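Local coordinates for protein peptidase S15/CocE/NonD (Thaumarchaeota archaeon SCGC AB-539-E09, PDB 4PF1) that probably acts as a serine aminopeptidase of the alpha/beta hydrolase fold, removing residues from the amino terminus of peptides, at residues P373-Y378 with D389-E394; M287-G292 with K317-V322; S377-A382 with Q561-F566. All coordinates share one frame; numbering follows the deposited sequence.

Contact 1: P373-Y378 with D389-E394; sequences PRVLSY and DDWPPE
R374 and D389 bring the two backbones closest, CA to CA 5.2 Å, and the touching parts run at 55° to each other. Residues 375-378 lie on a strand of the large mixed sheet of the alpha/beta hydrolase fold. That strand forms a hairpin with strand 384-388, the outermost one, and 389-394 is the loop that leaves the hairpin. Packing and one bridging water make the contact. R374 has CG anti to the backbone N (chi1 -170°), and its chain then bends twice. This brings CG to 3.3 Å from D389 O and turns one face of the guanidinium over the same oxygen. R374 NH2 is 3.4 Å from D389 O, but the angle is poor for a hydrogen bond. A water bridges the two segments just ahead of the strand. It accepts from R374 N at 3.1 Å and donates to D389 OD1 at 2.9 Å. Further along, V375 and W391 cross at about a right angle, with V375 CG2 3.9 Å from W391 CB. V375 CG1 meets the indole at CE3. S377 OG approaches the W391 six-membered ring obliquely, 3.6 Å from W391 CZ3, while its hydroxyl is bonded to S563. The indole is held at its other end by NE1, which bonds to Q561 OE1. Y306 of helix 301-309 packs on R374, V375 and W391. Its hydroxyl also bonds to D390 OD1, the same oxygen that takes W391 N at 2.8 Å on its anti side, 28° out of the carboxylate plane.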
ATOM      1  N   PRO A 373      28.091 -29.185   5.287  1.00 23.16           N
ATOM      2  CA  PRO A 373      29.310 -28.739   5.978  1.00 22.87           C
ATOM      3  C   PRO A 373      29.107 -28.624   7.491  1.00 25.97           C
ATOM      4  O   PRO A 373      27.967 -28.665   7.973  1.00 25.56           O
ATOM      5  CB  PRO A 373      29.583 -27.368   5.351  1.00 24.45           C
ATOM      6  CG  PRO A 373      28.241 -26.868   4.948  1.00 28.42           C
ATOM      7  CD  PRO A 373      27.485 -28.092   4.495  1.00 24.21           C
ATOM      8  N   ARG A 374      30.213 -28.481   8.237  1.00 21.90           N
ATOM      9  CA  ARG A 374      30.180 -28.273   9.683  1.00 21.34           C
ATOM     10  C   ARG A 374      29.399 -26.995   9.978  1.00 23.27           C
ATOM     11  O   ARG A 374      28.534 -26.984  10.854  1.00 22.70           O
ATOM     12  CB  ARG A 374      31.618 -28.176  10.234  1.00 22.84           C
ATOM     13  CG  ARG A 374      31.721 -28.202  11.762  1.00 32.54           C
ATOM     14  CD  ARG A 374      31.906 -29.605  12.334  1.00 43.16           C
ATOM     15  NE  ARG A 374      32.876 -30.410  11.583  1.00 50.99           N
ATOM     16  CZ  ARG A 374      34.188 -30.412  11.808  1.00 62.07           C
ATOM     17  NH1 ARG A 374      34.990 -31.174  11.077  1.00 45.17           N
ATOM     18  NH2 ARG A 374      34.708 -29.644  12.759  1.00 49.18           N
ATOM     19  N   VAL A 375      29.685 -25.928   9.201  1.00 18.35           N
ATOM     20  CA  VAL A 375      29.030 -24.631   9.326  1.00 16.93           C
ATOM     21  C   VAL A 375      28.559 -24.155   7.940  1.00 19.46           C
ATOM     22  O   VAL A 375      29.332 -24.150   6.977  1.00 19.04           O
ATOM     23  CB  VAL A 375      29.941 -23.577  10.032  1.00 20.69           C
ATOM     24  CG1 VAL A 375      29.309 -22.185  10.010  1.00 19.98           C
ATOM     25  CG2 VAL A 375      30.255 -23.994  11.467  1.00 20.80           C
ATOM     26  N   LEU A 376      27.279 -23.792   7.849  1.00 14.54           N
ATOM     27  CA  LEU A 376      26.669 -23.246   6.648  1.00 13.63           C
ATOM     28  C   LEU A 376      26.245 -21.825   6.988  1.00 15.73           C
ATOM     29  O   LEU A 376      25.324 -21.629   7.779  1.00 14.14           O
ATOM     30  CB  LEU A 376      25.486 -24.129   6.194  1.00 13.65           C
ATOM     31  CG  LEU A 376      24.822 -23.789   4.851  1.00 18.15           C
ATOM     32  CD1 LEU A 376      25.817 -23.869   3.689  1.00 18.39           C
ATOM     33  CD2 LEU A 376      23.654 -24.712   4.587  1.00 20.65           C
ATOM     34  N   SER A 377      27.019 -20.840   6.513  1.00 12.10           N
ATOM     35  CA  SER A 377      26.805 -19.441   6.868  1.00 11.24           C
ATOM     36  C   SER A 377      26.450 -18.585   5.662  1.00 14.88           C
ATOM     37  O   SER A 377      27.131 -18.635   4.634  1.00 14.03           O
ATOM     38  CB  SER A 377      28.047 -18.882   7.559  1.00 13.58           C
ATOM     39  OG  SER A 377      27.969 -17.480   7.754  1.00 19.10           O
ATOM     40  N   TYR A 378      25.387 -17.786   5.798  1.00 11.96           N
ATOM     41  CA  TYR A 378      24.985 -16.840   4.765  1.00 11.73           C
ATOM     42  C   TYR A 378      25.619 -15.507   5.076  1.00 16.02           C
ATOM     43  O   TYR A 378      25.444 -14.974   6.176  1.00 15.53           O
ATOM     44  CB  TYR A 378      23.459 -16.715   4.683  1.00 12.24           C
ATOM     45  CG  TYR A 378      22.966 -15.861   3.531  1.00 13.53           C
ATOM     46  CD1 TYR A 378      22.943 -14.470   3.625  1.00 15.46           C
ATOM     47  CD2 TYR A 378      22.452 -16.444   2.376  1.00 14.24           C
ATOM     48  CE1 TYR A 378      22.451 -13.681   2.585  1.00 15.75           C
ATOM     49  CE2 TYR A 378      21.961 -15.665   1.327  1.00 14.81           C
ATOM     50  CZ  TYR A 378      21.955 -14.284   1.441  1.00 20.00           C
ATOM     51  OH  TYR A 378      21.439 -13.515   0.429  1.00 18.61           O
ATOM     52  N   ASP A 389      34.416 -24.956   7.950  1.00 23.91           N
ATOM     53  CA  ASP A 389      34.808 -26.092   8.788  1.00 24.62           C
ATOM     54  C   ASP A 389      34.639 -25.772  10.273  1.00 28.59           C
ATOM     55  O   ASP A 389      34.584 -26.689  11.098  1.00 28.28           O
ATOM     56  CB  ASP A 389      36.261 -26.499   8.495  1.00 27.49           C
ATOM     57  CG  ASP A 389      36.476 -27.062   7.103  1.00 41.27           C
ATOM     58  OD1 ASP A 389      35.590 -27.803   6.617  1.00 42.21           O
ATOM     59  OD2 ASP A 389      37.547 -26.795   6.514  1.00 49.14           O
ATOM     60  N   ASP A 390      34.569 -24.470  10.610  1.00 24.80           N
ATOM     61  CA  ASP A 390      34.418 -23.978  11.980  1.00 24.41           C
ATOM     62  C   ASP A 390      33.777 -22.585  11.972  1.00 26.62           C
ATOM     63  O   ASP A 390      33.725 -21.933  10.922  1.00 25.54           O
ATOM     64  CB  ASP A 390      35.797 -23.932  12.682  1.00 27.30           C
ATOM     65  CG  ASP A 390      35.771 -24.032  14.204  1.00 41.16           C
ATOM     66  OD1 ASP A 390      34.684 -23.835  14.800  1.00 42.12           O
ATOM     67  OD2 ASP A 390      36.842 -24.284  14.799  1.00 47.53           O
ATOM     68  N   TRP A 391      33.292 -22.129  13.142  1.00 22.44           N
ATOM     69  CA  TRP A 391      32.730 -20.793  13.285  1.00 21.61           C
ATOM     70  C   TRP A 391      33.453 -20.031  14.416  1.00 26.42           C
ATOM     71  O   TRP A 391      33.390 -20.454  15.573  1.00 26.19           O
ATOM     72  CB  TRP A 391      31.214 -20.832  13.515  1.00 19.52           C
ATOM     73  CG  TRP A 391      30.588 -19.468  13.522  1.00 19.69           C
ATOM     74  CD1 TRP A 391      30.075 -18.807  14.598  1.00 22.22           C
ATOM     75  CD2 TRP A 391      30.493 -18.563  12.412  1.00 19.18           C
ATOM     76  NE1 TRP A 391      29.624 -17.563  14.221  1.00 21.31           N
ATOM     77  CE2 TRP A 391      29.871 -17.385  12.885  1.00 22.79           C
ATOM     78  CE3 TRP A 391      30.849 -18.642  11.053  1.00 20.55           C
ATOM     79  CZ2 TRP A 391      29.589 -16.299  12.046  1.00 21.80           C
ATOM     80  CZ3 TRP A 391      30.591 -17.555  10.230  1.00 21.88           C
ATOM     81  CH2 TRP A 391      29.976 -16.398  10.728  1.00 22.08           C
ATOM     82  N   PRO A 392      34.184 -18.931  14.106  1.00 23.36           N
ATOM     83  CA  PRO A 392      34.389 -18.311  12.779  1.00 23.35           C
ATOM     84  C   PRO A 392      35.358 -19.116  11.895  1.00 27.89           C
ATOM     85  O   PRO A 392      36.128 -19.920  12.432  1.00 27.89           O
ATOM     86  CB  PRO A 392      34.972 -16.938  13.139  1.00 24.95           C
ATOM     87  CG  PRO A 392      35.729 -17.184  14.398  1.00 29.49           C
ATOM     88  CD  PRO A 392      34.906 -18.190  15.160  1.00 24.97           C
ATOM     89  N   PRO A 393      35.359 -18.917  10.547  1.00 24.79           N
ATOM     90  CA  PRO A 393      36.305 -19.671   9.700  1.00 24.83           C
ATOM     91  C   PRO A 393      37.756 -19.309  10.002  1.00 28.24           C
ATOM     92  O   PRO A 393      38.062 -18.147  10.273  1.00 27.93           O
ATOM     93  CB  PRO A 393      35.915 -19.271   8.274  1.00 26.45           C
ATOM     94  CG  PRO A 393      35.208 -17.980   8.416  1.00 30.61           C
ATOM     95  CD  PRO A 393      34.505 -18.024   9.735  1.00 25.98           C
ATOM     96  N   GLU A 394      38.639 -20.313   9.988  1.00 25.06           N
ATOM     97  CA  GLU A 394      40.062 -20.134  10.284  1.00 48.63           C
ATOM     98  C   GLU A 394      40.902 -20.263   9.014  1.00 72.78           C
ATOM     99  O   GLU A 394      40.386 -20.101   7.909  1.00 31.00           O
ATOM    100  CB  GLU A 394      40.525 -21.153  11.343  1.00 50.29           C
ATOM    101  CG  GLU A 394      39.854 -20.972  12.700  1.00 58.98           C
ATOM    102  CD  GLU A 394      40.041 -22.088  13.714  1.00 75.13           C
ATOM    103  OE1 GLU A 394      40.589 -23.154  13.349  1.00 62.57           O
ATOM    104  OE2 GLU A 394      39.616 -21.900  14.877  1.00 68.25           O
TER
HETATM  105  O   HOH W   1      32.855 -28.894   6.768  1.00 37.14           O

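Contact 2: M287-G292 with K317-V322; sequences MLIVGG and KLVHFV
I289 pairs with F321, and M287, L288 and V290 pair with V319, H320 and V322, in two parallel strands of the central sheet. With helix 301-309 between them, strands 287-292 and 319-324 form a beta-alpha-beta unit of the alpha/beta hydrolase fold. The strand axes differ by 17°. Five backbone hydrogen bonds join them. They run from M287 N to L318 O (2.7 Å), H320 N to M287 O, I289 N to H320 O, V322 N to I289 O, and G291 N to V322 O.

The I289 side chain starts with CB 3.8 Å from H320 O. CG1 sits beside the backbone N (chi1 -47°) and stays near that oxygen, at 3.9 Å from H320 O. The extended chain then carries CD1 to V319 CG1, 3.8 Å away. The other branch, CG2, comes within 4.3 Å of F321 CD1. L305 and S302 of helix 301-309 cover this side chain, and the ring of F321 meets Y306. G291 has no side chain, and it lies near, without touching, the probable Ser-His-Asp triad.

L288 works on the other face of the sheet. Its CD1 touches both H320 CB (3.7 Å) and V322 CG2 (3.8 Å). F351 of helix 347-365 packs on L288, V290 and V322. H320 turns a ring edge toward M287 O, and its ND1 is bonded to P373 O.

L288 and V290 bond through their backbones to the strand 178-184 side. The backbone of strand 287-292 is therefore hydrogen-bonded to a neighbour on both flanks. These bonds fix the register, while apolar side chains pack against a helix on each face.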
ATOM      1  N   MET A 287      22.286 -33.582  15.058  1.00 20.91           N
ATOM      2  CA  MET A 287      21.690 -32.273  15.293  1.00 20.57           C
ATOM      3  C   MET A 287      22.000 -31.295  14.173  1.00 22.76           C
ATOM      4  O   MET A 287      23.157 -31.149  13.768  1.00 22.82           O
ATOM      5  CB  MET A 287      22.214 -31.713  16.628  1.00 23.48           C
ATOM      6  CG  MET A 287      21.305 -30.690  17.274  1.00 27.46           C
ATOM      7  SD  MET A 287      21.957 -30.093  18.863  1.00 32.78           S
ATOM      8  CE  MET A 287      22.006 -31.632  19.809  1.00 30.14           C
ATOM      9  N   LEU A 288      20.966 -30.592  13.710  1.00 17.39           N
ATOM     10  CA  LEU A 288      21.080 -29.532  12.719  1.00 16.46           C
ATOM     11  C   LEU A 288      20.628 -28.225  13.384  1.00 19.33           C
ATOM     12  O   LEU A 288      19.431 -27.922  13.420  1.00 18.28           O
ATOM     13  CB  LEU A 288      20.249 -29.870  11.456  1.00 16.32           C
ATOM     14  CG  LEU A 288      20.345 -28.899  10.256  1.00 20.31           C
ATOM     15  CD1 LEU A 288      21.754 -28.868   9.665  1.00 20.30           C
ATOM     16  CD2 LEU A 288      19.352 -29.284   9.172  1.00 21.35           C
ATOM     17  N   ILE A 289      21.582 -27.501  13.992  1.00 15.65           N
ATOM     18  CA  ILE A 289      21.294 -26.252  14.703  1.00 15.11           C
ATOM     19  C   ILE A 289      21.089 -25.132  13.683  1.00 18.19           C
ATOM     20  O   ILE A 289      21.983 -24.846  12.888  1.00 17.50           O
ATOM     21  CB  ILE A 289      22.393 -25.900  15.749  1.00 18.32           C
ATOM     22  CG1 ILE A 289      22.753 -27.128  16.627  1.00 18.96           C
ATOM     23  CG2 ILE A 289      21.950 -24.705  16.608  1.00 18.25           C
ATOM     24  CD1 ILE A 289      24.107 -27.040  17.334  1.00 26.10           C
ATOM     25  N   VAL A 290      19.898 -24.521  13.700  1.00 14.78           N
ATOM     26  CA  VAL A 290      19.527 -23.471  12.755  1.00 14.08           C
ATOM     27  C   VAL A 290      19.346 -22.146  13.490  1.00 17.72           C
ATOM     28  O   VAL A 290      18.399 -21.982  14.267  1.00 17.79           O
ATOM     29  CB  VAL A 290      18.257 -23.847  11.943  1.00 17.73           C
ATOM     30  CG1 VAL A 290      18.121 -22.974  10.704  1.00 17.33           C
ATOM     31  CG2 VAL A 290      18.253 -25.325  11.562  1.00 17.59           C
ATOM     32  N   GLY A 291      20.266 -21.221  13.244  1.00 13.78           N
ATOM     33  CA  GLY A 291      20.248 -19.892  13.839  1.00 12.93           C
ATOM     34  C   GLY A 291      20.063 -18.786  12.821  1.00 15.59           C
ATOM     35  O   GLY A 291      20.335 -18.974  11.632  1.00 14.80           O
ATOM     36  N   GLY A 292      19.598 -17.637  13.296  1.00 11.80           N
ATOM     37  CA  GLY A 292      19.379 -16.456  12.472  1.00 10.89           C
ATOM     38  C   GLY A 292      20.231 -15.285  12.904  1.00 13.57           C
ATOM     39  O   GLY A 292      20.331 -14.994  14.102  1.00 12.68           O
ATOM     40  N   LYS A 317      30.439 -35.592  12.872  1.00 33.80           N
ATOM     41  CA  LYS A 317      29.561 -36.703  12.519  1.00 32.80           C
ATOM     42  C   LYS A 317      28.095 -36.425  12.877  1.00 34.06           C
ATOM     43  O   LYS A 317      27.202 -36.908  12.179  1.00 33.85           O
ATOM     44  CB  LYS A 317      30.032 -37.984  13.228  1.00 35.70           C
ATOM     45  CG  LYS A 317      29.875 -39.247  12.386  1.00 47.35           C
ATOM     46  CD  LYS A 317      30.252 -40.512  13.165  1.00 57.35           C
ATOM     47  CE  LYS A 317      31.728 -40.838  13.092  1.00 68.73           C
ATOM     48  NZ  LYS A 317      32.077 -42.001  13.950  1.00 77.78           N
ATOM     49  N   LEU A 318      27.845 -35.668  13.962  1.00 28.65           N
ATOM     50  CA  LEU A 318      26.481 -35.434  14.443  1.00 27.48           C
ATOM     51  C   LEU A 318      26.040 -33.959  14.435  1.00 30.37           C
ATOM     52  O   LEU A 318      24.861 -33.695  14.201  1.00 30.11           O
ATOM     53  CB  LEU A 318      26.322 -36.000  15.873  1.00 27.51           C
ATOM     54  CG  LEU A 318      26.628 -37.497  16.060  1.00 32.32           C
ATOM     55  CD1 LEU A 318      27.017 -37.799  17.491  1.00 32.70           C
ATOM     56  CD2 LEU A 318      25.449 -38.365  15.634  1.00 34.24           C
ATOM     57  N   VAL A 319      26.949 -33.010  14.729  1.00 25.82           N
ATOM     58  CA  VAL A 319      26.566 -31.596  14.854  1.00 24.69           C
ATOM     59  C   VAL A 319      26.855 -30.782  13.574  1.00 26.57           C
ATOM     60  O   VAL A 319      27.965 -30.811  13.042  1.00 26.16           O
ATOM     61  CB  VAL A 319      27.214 -30.931  16.105  1.00 28.90           C
ATOM     62  CG1 VAL A 319      26.751 -29.487  16.272  1.00 28.29           C
ATOM     63  CG2 VAL A 319      26.910 -31.725  17.367  1.00 28.91           C
ATOM     64  N   HIS A 320      25.834 -30.035  13.118  1.00 21.88           N
ATOM     65  CA  HIS A 320      25.897 -29.108  11.988  1.00 21.03           C
ATOM     66  C   HIS A 320      25.276 -27.779  12.403  1.00 23.19           C
ATOM     67  O   HIS A 320      24.217 -27.772  13.030  1.00 22.35           O
ATOM     68  CB  HIS A 320      25.169 -29.672  10.759  1.00 21.83           C
ATOM     69  CG  HIS A 320      25.650 -31.019  10.326  1.00 26.15           C
ATOM     70  ND1 HIS A 320      26.672 -31.157   9.405  1.00 28.51           N
ATOM     71  CD2 HIS A 320      25.223 -32.248  10.695  1.00 28.26           C
ATOM     72  CE1 HIS A 320      26.833 -32.460   9.244  1.00 28.44           C
ATOM     73  NE2 HIS A 320      25.986 -33.156  10.004  1.00 28.70           N
ATOM     74  N   PHE A 321      25.929 -26.657  12.064  1.00 19.10           N
ATOM     75  CA  PHE A 321      25.421 -25.327  12.397  1.00 17.82           C
ATOM     76  C   PHE A 321      25.097 -24.537  11.131  1.00 20.06           C
ATOM     77  O   PHE A 321      25.946 -24.393  10.251  1.00 19.59           O
ATOM     78  CB  PHE A 321      26.429 -24.566  13.283  1.00 19.55           C
ATOM     79  CG  PHE A 321      26.088 -23.135  13.646  1.00 20.79           C
ATOM     80  CD1 PHE A 321      24.815 -22.797  14.099  1.00 23.98           C
ATOM     81  CD2 PHE A 321      27.061 -22.143  13.614  1.00 23.25           C
ATOM     82  CE1 PHE A 321      24.508 -21.480  14.448  1.00 24.70           C
ATOM     83  CE2 PHE A 321      26.755 -20.827  13.972  1.00 25.87           C
ATOM     84  CZ  PHE A 321      25.481 -20.504  14.385  1.00 23.76           C
ATOM     85  N   VAL A 322      23.852 -24.048  11.038  1.00 15.64           N
ATOM     86  CA  VAL A 322      23.373 -23.240   9.917  1.00 14.86           C
ATOM     87  C   VAL A 322      23.017 -21.852  10.450  1.00 16.90           C
ATOM     88  O   VAL A 322      22.228 -21.737  11.387  1.00 15.63           O
ATOM     89  CB  VAL A 322      22.179 -23.898   9.160  1.00 18.74           C
ATOM     90  CG1 VAL A 322      21.727 -23.031   7.984  1.00 18.44           C
ATOM     91  CG2 VAL A 322      22.533 -25.303   8.680  1.00 18.85           C
TER

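Contact 3: S377-A382 with Q561-F566; sequences SYETGA and QVSHTF
S563 O takes a hydrogen bond from T380 N at 2.8 Å, with an N-H...O angle of 153°. T380 OG1 is also near, 3.1 Å from S563 O, but its proton may go to H564 ND1 instead. The CA-H of E379 also points at this oxygen. T380 OG1 is 2.8 Å from H564 ND1, in a hydrogen bond where either atom could be the donor. The T380 torsion explains this double reach. OG1 sits between the backbone N and the carbonyl carbon (chi1 48°), on the side of H564, and meets the imidazole at its edge, near the ring plane. The other ring nitrogen, NE2, bonds to D509. H564 CD2 lies 3.6 Å above the plane of the F566 ring, over its centre.

A second backbone bond, T565 N to T380 O at 3.0 Å, completes a single beta bridge between T380 and H564. The bridge joins the residue just after strand 375-379, of the hydrolase sheet, to strand 562-566, which pairs with strand 482-486 in the C-terminal region. The two strand axes run 24° apart.

S563, before the bridge, and T565, after it, both reach across with their side chains. S563 OG probably donates to S377 OG, though its proton has another acceptor within reach. E379 is extended beyond CG, and T565 OG1 donates to its OE2. The distance of 2.5 Å between T565 OG1 and E379 OE2 is very short, so its exact value is doubtful.

R483 forms a salt bridge with E379 OE2, and H386 bonds to OE1. With both oxygens held, the E379 carboxylate is probably ionised although buried.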
ATOM      1  N   SER A 377      27.019 -20.840   6.513  1.00 12.10           N
ATOM      2  CA  SER A 377      26.805 -19.441   6.868  1.00 11.24           C
ATOM      3  C   SER A 377      26.450 -18.585   5.662  1.00 14.88           C
ATOM      4  O   SER A 377      27.131 -18.635   4.634  1.00 14.03           O
ATOM      5  CB  SER A 377      28.047 -18.882   7.559  1.00 13.58           C
ATOM      6  OG  SER A 377      27.969 -17.480   7.754  1.00 19.10           O
ATOM      7  N   TYR A 378      25.387 -17.786   5.798  1.00 11.96           N
ATOM      8  CA  TYR A 378      24.985 -16.840   4.765  1.00 11.73           C
ATOM      9  C   TYR A 378      25.619 -15.507   5.076  1.00 16.02           C
ATOM     10  O   TYR A 378      25.444 -14.974   6.176  1.00 15.53           O
ATOM     11  CB  TYR A 378      23.459 -16.715   4.683  1.00 12.24           C
ATOM     12  CG  TYR A 378      22.966 -15.861   3.531  1.00 13.53           C
ATOM     13  CD1 TYR A 378      22.943 -14.470   3.625  1.00 15.46           C
ATOM     14  CD2 TYR A 378      22.452 -16.444   2.376  1.00 14.24           C
ATOM     15  CE1 TYR A 378      22.451 -13.681   2.585  1.00 15.75           C
ATOM     16  CE2 TYR A 378      21.961 -15.665   1.327  1.00 14.81           C
ATOM     17  CZ  TYR A 378      21.955 -14.284   1.441  1.00 20.00           C
ATOM     18  OH  TYR A 378      21.439 -13.515   0.429  1.00 18.61           O
ATOM     19  N   GLU A 379      26.371 -14.975   4.116  1.00 13.19           N
ATOM     20  CA  GLU A 379      27.059 -13.703   4.264  1.00 12.70           C
ATOM     21  C   GLU A 379      26.211 -12.585   3.681  1.00 16.30           C
ATOM     22  O   GLU A 379      25.932 -12.588   2.479  1.00 15.71           O
ATOM     23  CB  GLU A 379      28.435 -13.766   3.578  1.00 14.40           C
ATOM     24  CG  GLU A 379      29.323 -12.560   3.840  1.00 21.60           C
ATOM     25  CD  GLU A 379      30.668 -12.590   3.136  1.00 37.87           C
ATOM     26  OE1 GLU A 379      30.848 -13.415   2.211  1.00 27.82           O
ATOM     27  OE2 GLU A 379      31.543 -11.778   3.507  1.00 28.66           O
ATOM     28  N   THR A 380      25.798 -11.625   4.533  1.00 12.60           N
ATOM     29  CA  THR A 380      25.016 -10.465   4.094  1.00 12.12           C
ATOM     30  C   THR A 380      25.959  -9.489   3.370  1.00 16.68           C
ATOM     31  O   THR A 380      27.177  -9.580   3.526  1.00 16.36           O
ATOM     32  CB  THR A 380      24.233  -9.831   5.265  1.00 16.29           C
ATOM     33  OG1 THR A 380      25.093  -9.646   6.392  1.00 15.13           O
ATOM     34  CG2 THR A 380      23.018 -10.661   5.669  1.00 13.36           C
ATOM     35  N   GLY A 381      25.399  -8.640   2.517  1.00 14.14           N
ATOM     36  CA  GLY A 381      26.180  -7.738   1.677  1.00 14.71           C
ATOM     37  C   GLY A 381      26.586  -8.431   0.390  1.00 19.96           C
ATOM     38  O   GLY A 381      26.206  -7.997  -0.700  1.00 19.44           O
ATOM     39  N   ALA A 382      27.336  -9.551   0.519  1.00 17.65           N
ATOM     40  CA  ALA A 382      27.769 -10.384  -0.606  1.00 17.89           C
ATOM     41  C   ALA A 382      26.623 -11.289  -1.097  1.00 21.00           C
ATOM     42  O   ALA A 382      26.611 -11.675  -2.269  1.00 20.19           O
ATOM     43  CB  ALA A 382      28.963 -11.233  -0.195  1.00 19.03           C
ATOM     44  N   GLN A 561      26.410 -12.583  16.447  1.00  8.73           N
ATOM     45  CA  GLN A 561      27.226 -13.063  15.327  1.00  8.70           C
ATOM     46  C   GLN A 561      27.088 -12.198  14.086  1.00 13.22           C
ATOM     47  O   GLN A 561      26.031 -11.600  13.847  1.00 11.53           O
ATOM     48  CB  GLN A 561      26.874 -14.521  14.965  1.00  9.44           C
ATOM     49  CG  GLN A 561      26.913 -15.499  16.137  1.00 16.63           C
ATOM     50  CD  GLN A 561      28.232 -15.535  16.876  1.00 28.23           C
ATOM     51  OE1 GLN A 561      29.313 -15.627  16.282  1.00 17.94           O
ATOM     52  NE2 GLN A 561      28.162 -15.512  18.199  1.00 22.93           N
ATOM     53  N   VAL A 562      28.179 -12.127  13.301  1.00 11.40           N
ATOM     54  CA  VAL A 562      28.229 -11.415  12.028  1.00 11.64           C
ATOM     55  C   VAL A 562      28.827 -12.318  10.940  1.00 15.96           C
ATOM     56  O   VAL A 562      29.684 -13.156  11.215  1.00 15.60           O
ATOM     57  CB  VAL A 562      28.977 -10.050  12.091  1.00 16.14           C
ATOM     58  CG1 VAL A 562      28.168  -9.009  12.855  1.00 15.67           C
ATOM     59  CG2 VAL A 562      30.388 -10.195  12.673  1.00 16.47           C
ATOM     60  N   SER A 563      28.346 -12.139   9.718  1.00 12.18           N
ATOM     61  CA  SER A 563      28.795 -12.780   8.488  1.00 12.15           C
ATOM     62  C   SER A 563      28.422 -11.801   7.423  1.00 16.51           C
ATOM     63  O   SER A 563      27.287 -11.802   6.943  1.00 16.41           O
ATOM     64  CB  SER A 563      28.126 -14.142   8.297  1.00 14.39           C
ATOM     65  OG  SER A 563      28.755 -14.866   7.255  1.00 18.11           O
ATOM     66  N   HIS A 564      29.291 -10.809   7.222  1.00 12.94           N
ATOM     67  CA  HIS A 564      28.944  -9.664   6.406  1.00 12.40           C
ATOM     68  C   HIS A 564      30.109  -9.115   5.607  1.00 16.90           C
ATOM     69  O   HIS A 564      31.263  -9.177   6.041  1.00 16.91           O
ATOM     70  CB  HIS A 564      28.413  -8.562   7.348  1.00 12.39           C
ATOM     71  CG  HIS A 564      27.860  -7.352   6.665  1.00 15.05           C
ATOM     72  ND1 HIS A 564      26.652  -7.394   5.996  1.00 16.17           N
ATOM     73  CD2 HIS A 564      28.334  -6.086   6.637  1.00 16.06           C
ATOM     74  CE1 HIS A 564      26.449  -6.166   5.551  1.00 15.27           C
ATOM     75  NE2 HIS A 564      27.428  -5.342   5.922  1.00 15.55           N
ATOM     76  N   THR A 565      29.787  -8.522   4.456  1.00 13.58           N
ATOM     77  CA  THR A 565      30.741  -7.785   3.657  1.00 13.87           C
ATOM     78  C   THR A 565      30.325  -6.320   3.661  1.00 17.02           C
ATOM     79  O   THR A 565      29.242  -5.985   3.180  1.00 16.00           O
ATOM     80  CB  THR A 565      30.862  -8.360   2.229  1.00 22.82           C
ATOM     81  OG1 THR A 565      31.476  -9.642   2.298  1.00 24.34           O
ATOM     82  CG2 THR A 565      31.687  -7.464   1.307  1.00 19.85           C
ATOM     83  N   PHE A 566      31.169  -5.457   4.237  1.00 14.03           N
ATOM     84  CA  PHE A 566      30.985  -4.010   4.191  1.00 13.72           C
ATOM     85  C   PHE A 566      31.485  -3.578   2.813  1.00 19.32           C
ATOM     86  O   PHE A 566      32.695  -3.591   2.563  1.00 19.96           O
ATOM     87  CB  PHE A 566      31.755  -3.317   5.331  1.00 15.04           C
ATOM     88  CG  PHE A 566      31.228  -3.556   6.728  1.00 15.76           C
ATOM     89  CD1 PHE A 566      30.179  -2.794   7.234  1.00 18.14           C
ATOM     90  CD2 PHE A 566      31.823  -4.494   7.562  1.00 17.47           C
ATOM     91  CE1 PHE A 566      29.703  -3.001   8.533  1.00 18.49           C
ATOM     92  CE2 PHE A 566      31.352  -4.693   8.866  1.00 19.95           C
ATOM     93  CZ  PHE A 566      30.296  -3.945   9.343  1.00 17.65           C
TER

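Along the chain, contact 2 comes first. It closes the loop from 287-292 through helix 301-309 to 317-322, inside the hydrolase sheet. Contacts 1 and 3 follow, and both start from strand 375-379, the neighbour of strand 319-324 in that sheet. They share S377 and Y378. Contact 1 closes a short loop over the hairpin with strand 384-388. Contact 3 closes a much longer one to 561-566, so 389-394 falls within the chain it spans. W391 packs on F321 of contact 2 and bonds to Q561 of contact 3. Contact 2 is internal to the central sheet; contact 3, with the W391 contacts of contact 1, ties it to the beta-rich C-terminal region.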